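Local coordinates for protein MgGH51 (Meripilus giganteus, PDB 6ZPV) that probably hydrolyses terminal alpha-L-arabinofuranosyl residues from arabinose-containing polysaccharides, as a GH51 alpha-L-arabinofuranosidase, at residues Lys547-Ile552 against Val621-Thr626; Thr201-Pro206 against Phe278-Met283; Gln83-Ser88 against Gly187-Phe192. All coordinates share one frame; numbering follows the deposited sequence.

Contact 1 (Lys547-Ile552 against Val621-Thr626)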
ATOM      1  N   LYS A 547      -9.937  28.954   8.351  1.00 14.10           N
ATOM      2  CA  LYS A 547     -10.757  27.996   7.587  1.00 13.73           C
ATOM      3  C   LYS A 547     -11.295  26.963   8.583  1.00 14.02           C
ATOM      4  O   LYS A 547     -10.538  26.371   9.373  1.00 14.84           O
ATOM      5  CB  LYS A 547      -9.963  27.368   6.468  1.00 19.08           C
ATOM      6  CG  LYS A 547      -9.880  28.140   5.214  1.00 24.93           C
ATOM      7  CD  LYS A 547      -9.328  27.234   4.142  1.00 35.69           C
ATOM      8  CE  LYS A 547      -9.491  27.876   2.817  1.00 49.24           C
ATOM      9  NZ  LYS A 547      -8.829  26.983   1.847  1.00 59.84           N
ATOM     10  N   THR A 548     -12.615  26.757   8.552  1.00 12.38           N
ATOM     11  CA  THR A 548     -13.326  25.958   9.537  1.00 11.52           C
ATOM     12  C   THR A 548     -14.102  24.880   8.783  1.00 11.80           C
ATOM     13  O   THR A 548     -14.935  25.211   7.889  1.00 13.44           O
ATOM     14  CB  THR A 548     -14.240  26.866  10.383  1.00 12.57           C
ATOM     15  OG1 THR A 548     -13.444  27.883  10.986  1.00 13.07           O
ATOM     16  CG2 THR A 548     -15.009  26.113  11.442  1.00 12.78           C
ATOM     17  N   PHE A 549     -13.832  23.635   9.132  1.00 11.60           N
ATOM     18  CA  PHE A 549     -14.288  22.441   8.378  1.00 11.96           C
ATOM     19  C   PHE A 549     -15.323  21.709   9.183  1.00 11.16           C
ATOM     20  O   PHE A 549     -15.004  21.169  10.256  1.00 12.07           O
ATOM     21  CB  PHE A 549     -13.099  21.548   8.094  1.00 11.53           C
ATOM     22  CG  PHE A 549     -11.907  22.239   7.499  1.00 12.20           C
ATOM     23  CD1 PHE A 549     -11.868  22.555   6.164  1.00 12.39           C
ATOM     24  CD2 PHE A 549     -10.818  22.549   8.289  1.00 13.44           C
ATOM     25  CE1 PHE A 549     -10.764  23.171   5.592  1.00 14.29           C
ATOM     26  CE2 PHE A 549      -9.703  23.151   7.762  1.00 14.79           C
ATOM     27  CZ  PHE A 549      -9.699  23.487   6.416  1.00 14.21           C
ATOM     28  N   ILE A 550     -16.561  21.728   8.717  1.00 11.10           N
ATOM     29  CA  ILE A 550     -17.699  21.068   9.355  1.00 11.36           C
ATOM     30  C   ILE A 550     -17.977  19.799   8.598  1.00 11.10           C
ATOM     31  O   ILE A 550     -18.455  19.830   7.455  1.00 12.07           O
ATOM     32  CB  ILE A 550     -18.916  22.007   9.391  1.00 11.89           C
ATOM     33  CG1 ILE A 550     -18.635  23.328  10.075  1.00 13.00           C
ATOM     34  CG2 ILE A 550     -20.100  21.278   9.996  1.00 12.60           C
ATOM     35  CD1 ILE A 550     -19.675  24.400   9.824  1.00 15.04           C
ATOM     36  N   LYS A 551     -17.611  18.650   9.182  1.00 11.43           N
ATOM     37  CA  LYS A 551     -17.759  17.328   8.529  1.00 11.49           C
ATOM     38  C   LYS A 551     -18.967  16.625   9.095  1.00 11.23           C
ATOM     39  O   LYS A 551     -19.091  16.550  10.317  1.00 12.69           O
ATOM     40  CB  LYS A 551     -16.431  16.537   8.692  1.00 12.04           C
ATOM     41  CG  LYS A 551     -15.256  17.209   8.009  1.00 12.74           C
ATOM     42  CD  LYS A 551     -14.087  16.368   7.693  1.00 15.93           C
ATOM     43  CE  LYS A 551     -13.298  15.975   8.893  1.00 16.30           C
ATOM     44  NZ  LYS A 551     -11.870  16.620   8.931  1.00 14.56           N
ATOM     45  N   ILE A 552     -19.832  16.149   8.208  1.00 11.99           N
ATOM     46  CA  ILE A 552     -21.156  15.635   8.599  1.00 11.87           C
ATOM     47  C   ILE A 552     -21.381  14.285   7.934  1.00 11.48           C
ATOM     48  O   ILE A 552     -21.335  14.175   6.679  1.00 12.57           O
ATOM     49  CB  ILE A 552     -22.263  16.588   8.146  1.00 11.96           C
ATOM     50  CG1 ILE A 552     -22.011  18.024   8.617  1.00 13.02           C
ATOM     51  CG2 ILE A 552     -23.624  16.073   8.597  1.00 13.64           C
ATOM     52  CD1 ILE A 552     -22.800  19.086   7.878  1.00 14.64           C
ATOM     53  N   VAL A 621     -18.915  18.053   3.677  1.00 11.47           N
ATOM     54  CA  VAL A 621     -17.969  18.990   4.325  1.00 11.80           C
ATOM     55  C   VAL A 621     -18.407  20.399   3.940  1.00 11.49           C
ATOM     56  O   VAL A 621     -18.476  20.713   2.736  1.00 12.18           O
ATOM     57  CB  VAL A 621     -16.525  18.773   3.874  1.00 12.52           C
ATOM     58  CG1 VAL A 621     -15.604  19.750   4.602  1.00 13.57           C
ATOM     59  CG2 VAL A 621     -16.106  17.322   4.087  1.00 13.34           C
ATOM     60  N   ILE A 622     -18.658  21.213   4.943  1.00 11.39           N
ATOM     61  CA  ILE A 622     -18.949  22.641   4.755  1.00 11.59           C
ATOM     62  C   ILE A 622     -17.734  23.388   5.274  1.00 12.48           C
ATOM     63  O   ILE A 622     -17.338  23.182   6.451  1.00 12.36           O
ATOM     64  CB  ILE A 622     -20.246  23.091   5.463  1.00 12.54           C
ATOM     65  CG1 ILE A 622     -21.423  22.384   4.817  1.00 14.00           C
ATOM     66  CG2 ILE A 622     -20.371  24.624   5.369  1.00 13.83           C
ATOM     67  CD1 ILE A 622     -22.766  22.603   5.536  1.00 15.54           C
ATOM     68  N   THR A 623     -17.126  24.259   4.453  1.00 11.92           N
ATOM     69  CA  THR A 623     -15.958  25.054   4.857  1.00 12.82           C
ATOM     70  C   THR A 623     -16.349  26.521   4.869  1.00 12.81           C
ATOM     71  O   THR A 623     -16.744  27.066   3.809  1.00 13.88           O
ATOM     72  CB  THR A 623     -14.772  24.810   3.937  1.00 13.27           C
ATOM     73  OG1 THR A 623     -14.490  23.399   3.884  1.00 14.04           O
ATOM     74  CG2 THR A 623     -13.552  25.552   4.410  1.00 14.89           C
ATOM     75  N   VAL A 624     -16.176  27.161   6.002  1.00 12.81           N
ATOM     76  CA  VAL A 624     -16.392  28.616   6.165  1.00 13.07           C
ATOM     77  C   VAL A 624     -15.117  29.202   6.770  1.00 13.89           C
ATOM     78  O   VAL A 624     -14.233  28.454   7.212  1.00 18.10           O
ATOM     79  CB  VAL A 624     -17.625  28.880   7.064  1.00 13.73           C
ATOM     80  CG1 VAL A 624     -18.874  28.432   6.348  1.00 14.88           C
ATOM     81  CG2 VAL A 624     -17.533  28.299   8.456  1.00 14.48           C
ATOM     82  N   THR A 625     -15.018  30.509   6.822  1.00 13.96           N
ATOM     83  CA  THR A 625     -13.943  31.196   7.564  1.00 14.00           C
ATOM     84  C   THR A 625     -14.549  31.742   8.850  1.00 14.13           C
ATOM     85  O   THR A 625     -15.562  32.435   8.793  1.00 16.91           O
ATOM     86  CB  THR A 625     -13.235  32.228   6.720  1.00 16.40           C
ATOM     87  OG1 THR A 625     -12.717  31.584   5.555  1.00 19.50           O
ATOM     88  CG2 THR A 625     -12.118  32.874   7.463  1.00 19.24           C
ATOM     89  N   THR A 626     -13.863  31.526   9.981  1.00 14.56           N
ATOM     90  CA  THR A 626     -14.303  32.069  11.290  1.00 15.63           C
ATOM     91  C   THR A 626     -13.145  32.784  11.977  1.00 16.53           C
ATOM     92  O   THR A 626     -11.988  32.373  11.806  1.00 17.29           O
ATOM     93  CB  THR A 626     -14.877  30.991  12.207  1.00 14.56           C
ATOM     94  OG1 THR A 626     -13.841  30.108  12.610  1.00 14.51           O
ATOM     95  CG2 THR A 626     -16.014  30.239  11.573  1.00 16.65           C
TER
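T548 and V624 form a hydrogen-bonded pair of an antiparallel beta-sheet, T548 N reaching V624 O over 2.7 Å and V624 N returning to T548 O over 3.0 Å. I550 and I622 repeat the pattern two residues on, I550 N lying 2.8 Å from I622 O with an N-H...O angle of 170°. The two strands, 155° apart in direction, are neighbours in the seven-stranded sheet of the C-terminal beta domain. Next to the backbone ladder, T626 OG1 donates to T548 OG1 at 2.8 Å, the two threonines crossing at about a right angle. T626 OG1 sits between its own N and carbonyl carbon (chi1 68°), which turns it to T548, whose OG1 also bonds to G546 O.

Packing divides between the two faces. On the face of T548, I550, I622 and V624, I550 CB lies 4.3 Å from I622 CB, and the end methyl I552 CD1 meets I622 CD1; F610 and Y612 of strand 609-614 cover these isoleucines. On the other face K551 runs alongside V621, CG against CG2, before its bent chain carries NZ away to a salt bridge with E468 and bonds to the carbonyls of F515 and N518. F549 and T623 also lie side by side there, and T623 OG1 meets the edge of the phenyl ring, 3.6 Å from F549 CD1.

Contact 2 (Thr201-Pro206 against Phe278-Met283)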
ATOM      1  N   THR A 201       8.257   6.245 -14.012  1.00 13.42           N
ATOM      2  CA  THR A 201       7.879   6.090 -12.612  1.00 12.81           C
ATOM      3  C   THR A 201       7.486   7.410 -11.960  1.00 12.65           C
ATOM      4  O   THR A 201       7.884   8.489 -12.422  1.00 13.46           O
ATOM      5  CB  THR A 201       9.013   5.409 -11.855  1.00 12.91           C
ATOM      6  OG1 THR A 201      10.177   6.206 -11.996  1.00 14.39           O
ATOM      7  CG2 THR A 201       9.224   3.974 -12.260  1.00 13.84           C
ATOM      8  N   PHE A 202       6.787   7.318 -10.853  1.00 12.65           N
ATOM      9  CA  PHE A 202       6.478   8.504 -10.014  1.00 12.77           C
ATOM     10  C   PHE A 202       7.772   9.216  -9.659  1.00 12.47           C
ATOM     11  O   PHE A 202       8.739   8.589  -9.176  1.00 12.46           O
ATOM     12  CB  PHE A 202       5.734   7.999  -8.785  1.00 12.47           C
ATOM     13  CG  PHE A 202       5.261   9.067  -7.847  1.00 12.00           C
ATOM     14  CD1 PHE A 202       4.289   9.990  -8.217  1.00 13.40           C
ATOM     15  CD2 PHE A 202       5.789   9.181  -6.560  1.00 13.27           C
ATOM     16  CE1 PHE A 202       3.826  10.942  -7.329  1.00 13.92           C
ATOM     17  CE2 PHE A 202       5.305  10.146  -5.704  1.00 13.73           C
ATOM     18  CZ  PHE A 202       4.347  11.038  -6.071  1.00 15.10           C
ATOM     19  N   LYS A 203       7.821  10.510  -9.897  1.00 12.86           N
ATOM     20  CA  LYS A 203       8.982  11.372  -9.609  1.00 13.93           C
ATOM     21  C   LYS A 203      10.241  10.851 -10.299  1.00 13.92           C
ATOM     22  O   LYS A 203      11.354  11.202  -9.901  1.00 14.87           O
ATOM     23  CB  LYS A 203       9.189  11.541  -8.100  1.00 14.96           C
ATOM     24  CG  LYS A 203       8.008  12.193  -7.429  1.00 19.52           C
ATOM     25  CD  LYS A 203       7.717  13.584  -7.752  1.00 26.30           C
ATOM     26  CE  LYS A 203       6.665  14.119  -6.784  1.00 28.39           C
ATOM     27  NZ  LYS A 203       6.085  15.345  -7.337  1.00 41.27           N
ATOM     28  N   ASN A 204      10.085  10.055 -11.366  1.00 13.35           N
ATOM     29  CA  ASN A 204      11.248   9.517 -12.120  0.50 14.22           C
ATOM     30  C   ASN A 204      12.241   8.817 -11.187  1.00 14.06           C
ATOM     31  O   ASN A 204      13.438   8.751 -11.508  1.00 17.36           O
ATOM     32  CB  ASN A 204      11.942  10.552 -13.008  0.50 15.55           C
ATOM     33  CG  ASN A 204      10.943  11.175 -13.950  0.50 15.27           C
ATOM     34  OD1 ASN A 204      10.190  10.488 -14.654  0.50 17.74           O
ATOM     35  ND2 ASN A 204      10.913  12.488 -13.956  0.50 19.78           N
ATOM     36  N   ARG A 205      11.755   8.150 -10.154  1.00 13.19           N
ATOM     37  CA  ARG A 205      12.670   7.428  -9.286  1.00 13.97           C
ATOM     38  C   ARG A 205      13.069   6.102  -9.909  1.00 13.90           C
ATOM     39  O   ARG A 205      12.220   5.341 -10.403  1.00 14.26           O
ATOM     40  CB  ARG A 205      12.049   7.103  -7.910  1.00 14.13           C
ATOM     41  CG  ARG A 205      11.648   8.368  -7.117  1.00 14.40           C
ATOM     42  CD  ARG A 205      12.781   9.394  -7.040  1.00 16.80           C
ATOM     43  NE  ARG A 205      12.408  10.519  -6.259  1.00 16.66           N
ATOM     44  CZ  ARG A 205      13.059  11.660  -6.239  1.00 21.28           C
ATOM     45  NH1 ARG A 205      14.115  11.820  -7.034  1.00 27.36           N
ATOM     46  NH2 ARG A 205      12.575  12.682  -5.538  1.00 21.83           N
ATOM     47  N   PRO A 206      14.384   5.784  -9.928  1.00 14.74           N
ATOM     48  CA  PRO A 206      14.817   4.497 -10.318  1.00 17.14           C
ATOM     49  C   PRO A 206      14.188   3.479  -9.346  1.00 14.45           C
ATOM     50  O   PRO A 206      14.061   3.638  -8.146  1.00 16.78           O
ATOM     51  CB  PRO A 206      16.322   4.533 -10.222  1.00 20.59           C
ATOM     52  CG  PRO A 206      16.697   5.886 -10.195  1.00 24.79           C
ATOM     53  CD  PRO A 206      15.520   6.615  -9.579  1.00 17.66           C
ATOM     54  N   PHE A 278       7.939   8.259   0.809  1.00 11.12           N
ATOM     55  CA  PHE A 278       7.525   9.138   1.914  1.00 11.77           C
ATOM     56  C   PHE A 278       8.095  10.560   1.716  1.00 12.36           C
ATOM     57  O   PHE A 278       7.351  11.563   1.843  1.00 13.11           O
ATOM     58  CB  PHE A 278       7.930   8.554   3.268  1.00 12.29           C
ATOM     59  CG  PHE A 278       7.519   7.129   3.494  1.00 12.09           C
ATOM     60  CD1 PHE A 278       6.462   6.539   2.807  1.00 12.24           C
ATOM     61  CD2 PHE A 278       8.238   6.329   4.356  1.00 11.97           C
ATOM     62  CE1 PHE A 278       6.158   5.203   2.984  1.00 12.13           C
ATOM     63  CE2 PHE A 278       7.926   4.988   4.529  1.00 11.84           C
ATOM     64  CZ  PHE A 278       6.926   4.417   3.806  1.00 12.28           C
ATOM     65  N   GLU A 279       9.388  10.613   1.396  1.00 12.54           N
ATOM     66  CA  GLU A 279      10.026  11.892   1.111  1.00 13.30           C
ATOM     67  C   GLU A 279       9.300  12.591  -0.036  1.00 13.55           C
ATOM     68  O   GLU A 279       9.028  13.830   0.037  1.00 14.78           O
ATOM     69  CB  GLU A 279      11.516  11.698   0.755  1.00 14.77           C
ATOM     70  CG  GLU A 279      12.225  12.944   0.374  1.00 16.46           C
ATOM     71  CD  GLU A 279      13.707  12.690   0.281  1.00 17.75           C
ATOM     72  OE1 GLU A 279      14.267  12.775  -0.874  1.00 20.97           O
ATOM     73  OE2 GLU A 279      14.299  12.335   1.279  1.00 17.37           O
ATOM     74  N   ASP A 280       8.916  11.859  -1.067  1.00 12.74           N
ATOM     75  CA  ASP A 280       8.295  12.429  -2.271  1.00 13.71           C
ATOM     76  C   ASP A 280       6.867  12.908  -2.057  1.00 15.05           C
ATOM     77  O   ASP A 280       6.356  13.620  -2.912  1.00 21.23           O
ATOM     78  CB  ASP A 280       8.347  11.424  -3.425  1.00 12.96           C
ATOM     79  CG  ASP A 280       9.760  11.157  -3.949  1.00 13.71           C
ATOM     80  OD1 ASP A 280      10.677  11.960  -3.638  1.00 15.24           O
ATOM     81  OD2 ASP A 280       9.907  10.172  -4.704  1.00 13.53           O
ATOM     82  N   THR A 281       6.203  12.470  -1.018  1.00 12.53           N
ATOM     83  CA  THR A 281       4.795  12.786  -0.749  1.00 13.28           C
ATOM     84  C   THR A 281       4.592  13.600   0.516  1.00 14.07           C
ATOM     85  O   THR A 281       3.447  13.973   0.817  1.00 17.82           O
ATOM     86  CB  THR A 281       3.993  11.493  -0.666  1.00 13.74           C
ATOM     87  OG1 THR A 281       4.502  10.680   0.370  1.00 13.76           O
ATOM     88  CG2 THR A 281       3.912  10.752  -1.965  1.00 14.60           C
ATOM     89  N   GLY A 282       5.608  13.811   1.301  1.00 13.50           N
ATOM     90  CA  GLY A 282       5.470  14.437   2.634  1.00 14.82           C
ATOM     91  C   GLY A 282       4.849  13.568   3.694  1.00 14.15           C
ATOM     92  O   GLY A 282       4.539  14.093   4.748  1.00 20.36           O
ATOM     93  N   MET A 283       4.697  12.272   3.454  1.00 13.48           N
ATOM     94  CA  MET A 283       4.243  11.361   4.507  1.00 12.46           C
ATOM     95  C   MET A 283       5.394  11.017   5.454  1.00 11.82           C
ATOM     96  O   MET A 283       6.541  11.017   5.015  1.00 13.20           O
ATOM     97  CB  MET A 283       3.717  10.044   3.920  1.00 12.55           C
ATOM     98  CG  MET A 283       2.423  10.197   3.142  1.00 14.90           C
ATOM     99  SD  MET A 283       1.701   8.632   2.618  0.95 14.12           S
ATOM    100  CE  MET A 283       1.772   8.819   0.844  1.00 19.24           C
TER
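F202 reaches helix 271-281 with one corner of its ring: CE2 lies 4.0 Å from D280 CB and equally far from T281 CG2, both approached obliquely. With CG anti to the backbone N (chi1 -177°), the ring is placed against D280 and T281. K203 comes next, and its aliphatic part does the touching. K203 CB is 3.7 Å from D280 OD2, while CG also rests over one face of the F202 ring, offset toward the rim; the ammonium takes no part in gripping D280, K203 NZ standing 6.8 Å from D280 OD1.

R205 supplies the charged grip, its chain bent at chi2 to present the NE side of the guanidinium, while R205 O accepts a bond from T201 OG1 at 2.7 Å. R205 NE donates to D280 OD2 at 3.0 Å and an N-H...O angle of 174°, and R205 NH2 donates to D280 OD1 at 2.8 Å. Both oxygens are met on their syn sides, and the carboxylate is turned 26° from the guanidinium plane, so this side-on salt bridge is slightly twisted. Were an alanine here, both donors would go, and D280 would probably be left without its charged mate, held on OD1 by Q276, and freer to turn.

Q276, one turn earlier on the helix, bonds D280 OD1 and touches R205. The contact thus fastens the loop between strand 189-198 and helix 211-219 to the C-terminal end of helix 271-281, just before strand 284-289 of the (beta/alpha)8 barrel.

Contact 3 (Gln83-Ser88 against Gly187-Phe192); sequences QFSVPS and GQTINF
Backbone bonds pair F84 with I190 in antiparallel fashion: F84 N meets I190 O and I190 N meets F84 O, each at 2.9 Å with an N-H...O angle near 164°. The ladder goes on past strand 83-85, V86 N reaching Q188 O at 3.0 Å. G187 N then turns to V86 O at 2.8 Å, less straight at 131° and from above the carbonyl plane, with a weak second bond to P87 O. The positive phi of G187 would jam a side chain against the preceding carbonyl oxygen.

Side-chain polar contacts occupy the face of Q83, S85, T189 and N191. In one of its two conformers S85 OG, anti to the carbonyl carbon (chi1 -63°), bonds T189 OG1 at 2.8 Å. One water donates to both Q83 OE1 and N191 OD1, bridging the ends of two side chains that lie side by side; N191 ND2 turns to D70.

Apolar packing fills the reverse face. F84 CB meets the edge of the F192 ring, 3.8 Å from CE2, while I190 CB lies at the edge of the F84 ring, 4.3 Å from CD2. I190 CG2 sits over a face of F192.

Strands 80-85 and 189-198 are inner neighbours in a five-stranded antiparallel sheet, flanked by 64-69 and 112-119 respectively. F84 and F192 both meet F96 edge-to-face, and F84 touches I180, joining this sheet to the facing one in a beta-sandwich.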
ATOM      1  N   GLN A  83      15.702 -21.493 -18.864  1.00 12.87           N
ATOM      2  CA  GLN A  83      16.431 -22.189 -19.923  1.00 13.14           C
ATOM      3  C   GLN A  83      15.544 -22.174 -21.185  1.00 12.94           C
ATOM      4  O   GLN A  83      14.443 -22.762 -21.191  1.00 14.27           O
ATOM      5  CB  GLN A  83      16.727 -23.623 -19.491  1.00 14.06           C
ATOM      6  CG  GLN A  83      17.461 -24.406 -20.558  1.00 15.86           C
ATOM      7  CD  GLN A  83      17.595 -25.841 -20.103  1.00 17.40           C
ATOM      8  OE1 GLN A  83      18.661 -26.213 -19.553  1.00 19.50           O
ATOM      9  NE2 GLN A  83      16.488 -26.593 -20.212  1.00 19.85           N
ATOM     10  N   PHE A  84      16.037 -21.499 -22.205  1.00 13.53           N
ATOM     11  CA  PHE A  84      15.382 -21.294 -23.512  1.00 13.36           C
ATOM     12  C   PHE A  84      16.123 -22.054 -24.595  1.00 13.20           C
ATOM     13  O   PHE A  84      17.300 -21.851 -24.792  1.00 14.84           O
ATOM     14  CB  PHE A  84      15.372 -19.796 -23.832  1.00 13.25           C
ATOM     15  CG  PHE A  84      15.075 -19.440 -25.265  1.00 13.44           C
ATOM     16  CD1 PHE A  84      13.826 -19.667 -25.827  1.00 14.12           C
ATOM     17  CD2 PHE A  84      16.053 -18.907 -26.070  1.00 13.66           C
ATOM     18  CE1 PHE A  84      13.571 -19.332 -27.144  1.00 14.21           C
ATOM     19  CE2 PHE A  84      15.785 -18.544 -27.399  1.00 14.35           C
ATOM     20  CZ  PHE A  84      14.523 -18.745 -27.913  1.00 14.69           C
ATOM     21  N   SER A  85      15.423 -22.933 -25.300  1.00 13.82           N
ATOM     22  CA  SER A  85      16.046 -23.716 -26.389  0.50 14.88           C
ATOM     23  C   SER A  85      15.204 -23.580 -27.663  1.00 15.41           C
ATOM     24  O   SER A  85      13.957 -23.592 -27.588  1.00 15.20           O
ATOM     25  CB  SER A  85      16.188 -25.166 -26.006  0.50 15.37           C
ATOM     26  OG  SER A  85      17.062 -25.301 -24.889  0.50 17.24           O
ATOM     27  N   VAL A  86      15.857 -23.517 -28.791  1.00 15.57           N
ATOM     28  CA  VAL A  86      15.222 -23.478 -30.116  1.00 15.46           C
ATOM     29  C   VAL A  86      15.494 -24.840 -30.782  1.00 16.85           C
ATOM     30  O   VAL A  86      16.649 -25.219 -30.949  1.00 16.32           O
ATOM     31  CB  VAL A  86      15.796 -22.360 -30.990  1.00 15.56           C
ATOM     32  CG1 VAL A  86      15.142 -22.352 -32.352  1.00 17.50           C
ATOM     33  CG2 VAL A  86      15.674 -21.006 -30.291  1.00 16.61           C
ATOM     34  N   PRO A  87      14.458 -25.607 -31.136  1.00 16.47           N
ATOM     35  CA  PRO A  87      14.696 -26.869 -31.832  1.00 18.35           C
ATOM     36  C   PRO A  87      15.467 -26.680 -33.127  1.00 16.79           C
ATOM     37  O   PRO A  87      15.471 -25.620 -33.755  1.00 16.54           O
ATOM     38  CB  PRO A  87      13.285 -27.351 -32.126  1.00 18.41           C
ATOM     39  CG  PRO A  87      12.452 -26.784 -30.989  1.00 18.39           C
ATOM     40  CD  PRO A  87      13.035 -25.389 -30.837  1.00 16.71           C
ATOM     41  N   SER A  88      16.143 -27.756 -33.538  1.00 18.79           N
ATOM     42  CA  SER A  88      16.739 -27.799 -34.885  1.00 19.38           C
ATOM     43  C   SER A  88      15.580 -27.619 -35.887  1.00 20.81           C
ATOM     44  O   SER A  88      14.409 -27.952 -35.585  1.00 20.38           O
ATOM     45  CB  SER A  88      17.493 -29.118 -35.087  1.00 24.57           C
ATOM     46  OG  SER A  88      16.614 -30.209 -35.004  1.00 36.17           O
ATOM     47  N   GLY A 187      18.738 -24.904 -32.812  1.00 16.64           N
ATOM     48  CA  GLY A 187      19.645 -25.712 -31.994  1.00 15.99           C
ATOM     49  C   GLY A 187      20.299 -24.996 -30.820  1.00 16.91           C
ATOM     50  O   GLY A 187      21.076 -25.644 -30.102  1.00 19.33           O
ATOM     51  N   GLN A 188      20.029 -23.725 -30.594  1.00 14.53           N
ATOM     52  CA  GLN A 188      20.709 -22.988 -29.510  1.00 14.56           C
ATOM     53  C   GLN A 188      20.007 -23.170 -28.169  1.00 14.58           C
ATOM     54  O   GLN A 188      18.763 -23.282 -28.151  1.00 15.16           O
ATOM     55  CB  GLN A 188      20.792 -21.494 -29.836  1.00 14.33           C
ATOM     56  CG  GLN A 188      21.580 -21.176 -31.093  1.00 15.48           C
ATOM     57  CD  GLN A 188      23.060 -21.437 -31.022  1.00 16.31           C
ATOM     58  OE1 GLN A 188      23.641 -21.272 -29.934  1.00 16.51           O
ATOM     59  NE2 GLN A 188      23.645 -21.723 -32.166  1.00 17.75           N
ATOM     60  N   THR A 189      20.763 -23.025 -27.089  1.00 14.76           N
ATOM     61  CA  THR A 189      20.197 -22.887 -25.725  1.00 14.68           C
ATOM     62  C   THR A 189      20.801 -21.640 -25.069  1.00 14.03           C
ATOM     63  O   THR A 189      22.029 -21.424 -25.167  1.00 15.02           O
ATOM     64  CB  THR A 189      20.469 -24.098 -24.853  1.00 14.70           C
ATOM     65  OG1 THR A 189      19.856 -25.233 -25.422  1.00 17.64           O
ATOM     66  CG2 THR A 189      19.976 -23.913 -23.435  1.00 15.75           C
ATOM     67  N   ILE A 190      19.958 -20.797 -24.498  1.00 13.71           N
ATOM     68  CA  ILE A 190      20.393 -19.608 -23.760  1.00 14.13           C
ATOM     69  C   ILE A 190      19.744 -19.666 -22.373  1.00 13.49           C
ATOM     70  O   ILE A 190      18.543 -20.007 -22.252  1.00 14.12           O
ATOM     71  CB  ILE A 190      19.971 -18.295 -24.479  1.00 13.98           C
ATOM     72  CG1 ILE A 190      20.497 -18.267 -25.927  1.00 16.09           C
ATOM     73  CG2 ILE A 190      20.465 -17.106 -23.690  1.00 14.10           C
ATOM     74  CD1 ILE A 190      19.956 -17.126 -26.753  1.00 14.79           C
ATOM     75  N   ASN A 191      20.508 -19.344 -21.333  1.00 12.87           N
ATOM     76  CA  ASN A 191      19.967 -19.200 -19.971  1.00 13.63           C
ATOM     77  C   ASN A 191      19.726 -17.694 -19.721  1.00 12.25           C
ATOM     78  O   ASN A 191      20.603 -16.856 -20.014  1.00 13.21           O
ATOM     79  CB  ASN A 191      20.874 -19.734 -18.891  1.00 12.98           C
ATOM     80  CG  ASN A 191      21.014 -21.249 -18.833  1.00 14.33           C
ATOM     81  OD1 ASN A 191      20.547 -21.948 -19.734  1.00 16.32           O
ATOM     82  ND2 ASN A 191      21.686 -21.737 -17.771  1.00 15.64           N
ATOM     83  N   PHE A 192      18.553 -17.388 -19.132  1.00 11.61           N
ATOM     84  CA  PHE A 192      18.171 -16.009 -18.800  1.00 11.74           C
ATOM     85  C   PHE A 192      17.870 -15.878 -17.325  1.00 11.46           C
ATOM     86  O   PHE A 192      17.397 -16.864 -16.705  1.00 12.26           O
ATOM     87  CB  PHE A 192      16.923 -15.587 -19.595  1.00 11.77           C
ATOM     88  CG  PHE A 192      17.084 -15.446 -21.085  1.00 11.94           C
ATOM     89  CD1 PHE A 192      17.461 -14.241 -21.611  1.00 12.26           C
ATOM     90  CD2 PHE A 192      16.807 -16.522 -21.956  1.00 12.45           C
ATOM     91  CE1 PHE A 192      17.581 -14.094 -22.987  1.00 13.28           C
ATOM     92  CE2 PHE A 192      16.923 -16.336 -23.316  1.00 13.13           C
ATOM     93  CZ  PHE A 192      17.304 -15.134 -23.832  1.00 13.03           C
TER
HETATM   94  O   HOH W   1      20.923 -24.663 -19.797  1.00 17.52           O

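How the contacts relate
Followed from the N terminus, the chain closes contact 3 first, joining 83-88 to 187-192 across 98 intervening residues that contain strands of both five-stranded sheets. The same strand 189-198 then leads into the loop of contact 2, which closes a second loop onto helix 271-281 of the (beta/alpha)8 barrel. Contact 1 comes last, pairing strands 547-554 and 618-625 near the C terminus. The three loops follow in series, neither nesting nor crossing. Contacts 1 and 3 lie on opposite sides of the chain's centre, their own centres 67 Å apart; contact 2 sits nearer the middle, its centre 31 Å from that of contact 1 and 40 Å from that of contact 3.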